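Local coordinates for protein NADH-rubredoxin oxidoreductase (PDB 3KLJ) that uses NADH to reduce rubredoxin through a bound FAD, feeding an electron-transfer chain that scavenges dioxygen in an obligate anaerobe, at residues A[50-55]-A[158-163]. Residues are numbered along the deposited sequence; the frame is centred on the assembly and turned at random. Where two conformers were deposited one is given.
Sequences RLNEII and GIELAQ
Asn-52 bridges from helix 51-56 to Glu-160 and Leu-161; it was modelled in two conformers, and the details hold for one of them. Its CB points at the other helix. CG is swung beside the backbone N (chi1 -79°), and the amide branches there. On one branch OD1 comes down on the backbone of Leu-161, 3.5 Å from its CA, with CD1 of the same leucine a little farther off; in this conformer OD1 is buried with no hydrogen-bond partner. On the other, ND2 lies 3.6 Å from Glu-160 OE1, too far for a hydrogen bond, with the amide and carboxylate planes 84° apart. The carboxylate is held instead by the backbone N of Lys-308, which donates to OE2. One turn on from Asn-52, Ile-55 CD1 packs against Leu-161 CD1 at 3.7 Å, a purely apolar contact. The axes of 51-55 and 158-163 come within 9.6 Å, at 25°. The Asn-52 side chain lies about 5 Å from FAD, so this domain interface borders the flavin pocket. Helix 51-56, of the FAD-binding domain, thus lies against helix 156-168 of the NADH-binding domain, which carries Gly-158, last glycine of a probable GxGxxG motif; helix 133-146 packs against Ile-54 and Ile-55, and strand 306-309 borders Glu-160.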
loop_
_atom_site.group_PDB
_atom_site.type_symbol
_atom_site.label_atom_id
_atom_site.label_comp_id
_atom_site.label_asym_id
_atom_site.label_seq_id
_atom_site.Cartn_x
_atom_site.Cartn_y
_atom_site.Cartn_z
ATOM N N ARG A 50 -0.590 1.990 10.305
ATOM C CA ARG A 50 -0.424 1.644 11.716
ATOM C C ARG A 50 -1.540 0.728 12.228
ATOM O O ARG A 50 -1.620 0.479 13.419
ATOM C CB ARG A 50 -0.292 2.889 12.604
ATOM C CG ARG A 50 0.637 3.925 12.048
ATOM C CD ARG A 50 1.570 4.498 13.065
ATOM N NE ARG A 50 0.937 5.452 13.954
ATOM C CZ ARG A 50 0.786 5.286 15.267
ATOM N NH1 ARG A 50 1.211 4.189 15.870
ATOM N NH2 ARG A 50 0.198 6.228 15.977
ATOM N N LEU A 51 -2.374 0.218 11.319
ATOM C CA LEU A 51 -3.454 -0.702 11.690
ATOM C C LEU A 51 -2.930 -1.936 12.443
ATOM O O LEU A 51 -3.607 -2.464 13.329
ATOM C CB LEU A 51 -4.299 -1.096 10.466
ATOM C CG LEU A 51 -5.314 -0.041 9.991
ATOM C CD1 LEU A 51 -5.979 -0.464 8.692
ATOM C CD2 LEU A 51 -6.374 0.264 11.055
ATOM N N ASN A 52 -1.715 -2.371 12.111
ATOM C CA ASN A 52 -1.088 -3.482 12.815
ATOM C C ASN A 52 -0.903 -3.198 14.309
ATOM O O ASN A 52 -0.902 -4.116 15.117
ATOM C CB ASN A 52 0.235 -3.872 12.147
ATOM C CG ASN A 52 0.025 -4.726 10.906
ATOM O OD1 ASN A 52 -0.778 -5.659 10.916
ATOM N ND2 ASN A 52 0.743 -4.411 9.832
ATOM N N GLU A 53 -0.781 -1.918 14.666
ATOM C CA GLU A 53 -0.626 -1.502 16.066
ATOM C C GLU A 53 -1.932 -1.536 16.856
ATOM O O GLU A 53 -1.922 -1.677 18.087
ATOM C CB GLU A 53 0.005 -0.115 16.160
ATOM C CG GLU A 53 1.389 -0.036 15.552
ATOM C CD GLU A 53 2.048 1.301 15.778
ATOM O OE1 GLU A 53 2.143 1.736 16.947
ATOM O OE2 GLU A 53 2.479 1.922 14.781
ATOM N N ILE A 54 -3.047 -1.396 16.149
ATOM C CA ILE A 54 -4.371 -1.577 16.738
ATOM C C ILE A 54 -4.450 -3.015 17.268
ATOM O O ILE A 54 -4.915 -3.258 18.382
ATOM C CB ILE A 54 -5.511 -1.308 15.691
ATOM C CG1 ILE A 54 -5.385 0.089 15.063
ATOM C CG2 ILE A 54 -6.895 -1.554 16.292
ATOM C CD1 ILE A 54 -5.348 1.249 16.048
ATOM N N ILE A 55 -3.950 -3.951 16.466
ATOM C CA ILE A 55 -3.864 -5.354 16.852
ATOM C C ILE A 55 -2.736 -5.574 17.884
ATOM O O ILE A 55 -3.003 -6.031 18.990
ATOM C CB ILE A 55 -3.713 -6.270 15.599
ATOM C CG1 ILE A 55 -4.993 -6.223 14.750
ATOM C CG2 ILE A 55 -3.396 -7.710 16.004
ATOM C CD1 ILE A 55 -4.790 -6.524 13.279
ATOM N N GLY A 158 1.045 -9.609 4.973
ATOM C CA GLY A 158 0.726 -10.897 5.590
ATOM C C GLY A 158 1.700 -11.262 6.700
ATOM O O GLY A 158 1.304 -11.742 7.765
ATOM N N ILE A 159 2.982 -11.020 6.443
ATOM C CA ILE A 159 4.032 -11.259 7.430
ATOM C C ILE A 159 3.935 -10.298 8.620
ATOM O O ILE A 159 3.955 -10.739 9.765
ATOM C CB ILE A 159 5.448 -11.243 6.803
ATOM C CG1 ILE A 159 5.507 -12.187 5.595
ATOM C CG2 ILE A 159 6.467 -11.736 7.813
ATOM C CD1 ILE A 159 6.686 -11.948 4.668
ATOM N N GLU A 160 3.807 -8.999 8.353
ATOM C CA GLU A 160 3.623 -8.017 9.425
ATOM C C GLU A 160 2.402 -8.307 10.307
ATOM O O GLU A 160 2.479 -8.149 11.524
ATOM C CB GLU A 160 3.535 -6.598 8.866
ATOM C CG GLU A 160 4.855 -6.069 8.319
ATOM C CD GLU A 160 4.746 -4.659 7.790
ATOM O OE1 GLU A 160 3.617 -4.143 7.667
ATOM O OE2 GLU A 160 5.796 -4.061 7.485
ATOM N N LEU A 161 1.291 -8.716 9.684
ATOM C CA LEU A 161 0.049 -9.033 10.408
ATOM C C LEU A 161 0.256 -10.207 11.351
ATOM O O LEU A 161 -0.198 -10.174 12.500
ATOM C CB LEU A 161 -1.101 -9.332 9.442
ATOM C CG LEU A 161 -2.488 -9.722 9.995
ATOM C CD1 LEU A 161 -2.929 -8.825 11.128
ATOM C CD2 LEU A 161 -3.508 -9.661 8.882
ATOM N N ALA A 162 0.947 -11.236 10.859
ATOM C CA ALA A 162 1.280 -12.414 11.656
ATOM C C ALA A 162 2.008 -12.027 12.938
ATOM O O ALA A 162 1.627 -12.471 14.020
ATOM C CB ALA A 162 2.106 -13.400 10.844
ATOM N N GLN A 163 3.040 -11.191 12.813
ATOM C CA GLN A 163 3.779 -10.704 13.978
ATOM C C GLN A 163 2.882 -9.896 14.911
ATOM O O GLN A 163 2.936 -10.077 16.127
ATOM C CB GLN A 163 4.998 -9.865 13.574
ATOM C CG GLN A 163 5.877 -9.418 14.759
ATOM C CD GLN A 163 6.493 -10.582 15.548
ATOM O OE1 GLN A 163 5.872 -11.145 16.457
ATOM N NE2 GLN A 163 7.725 -10.929 15.212
#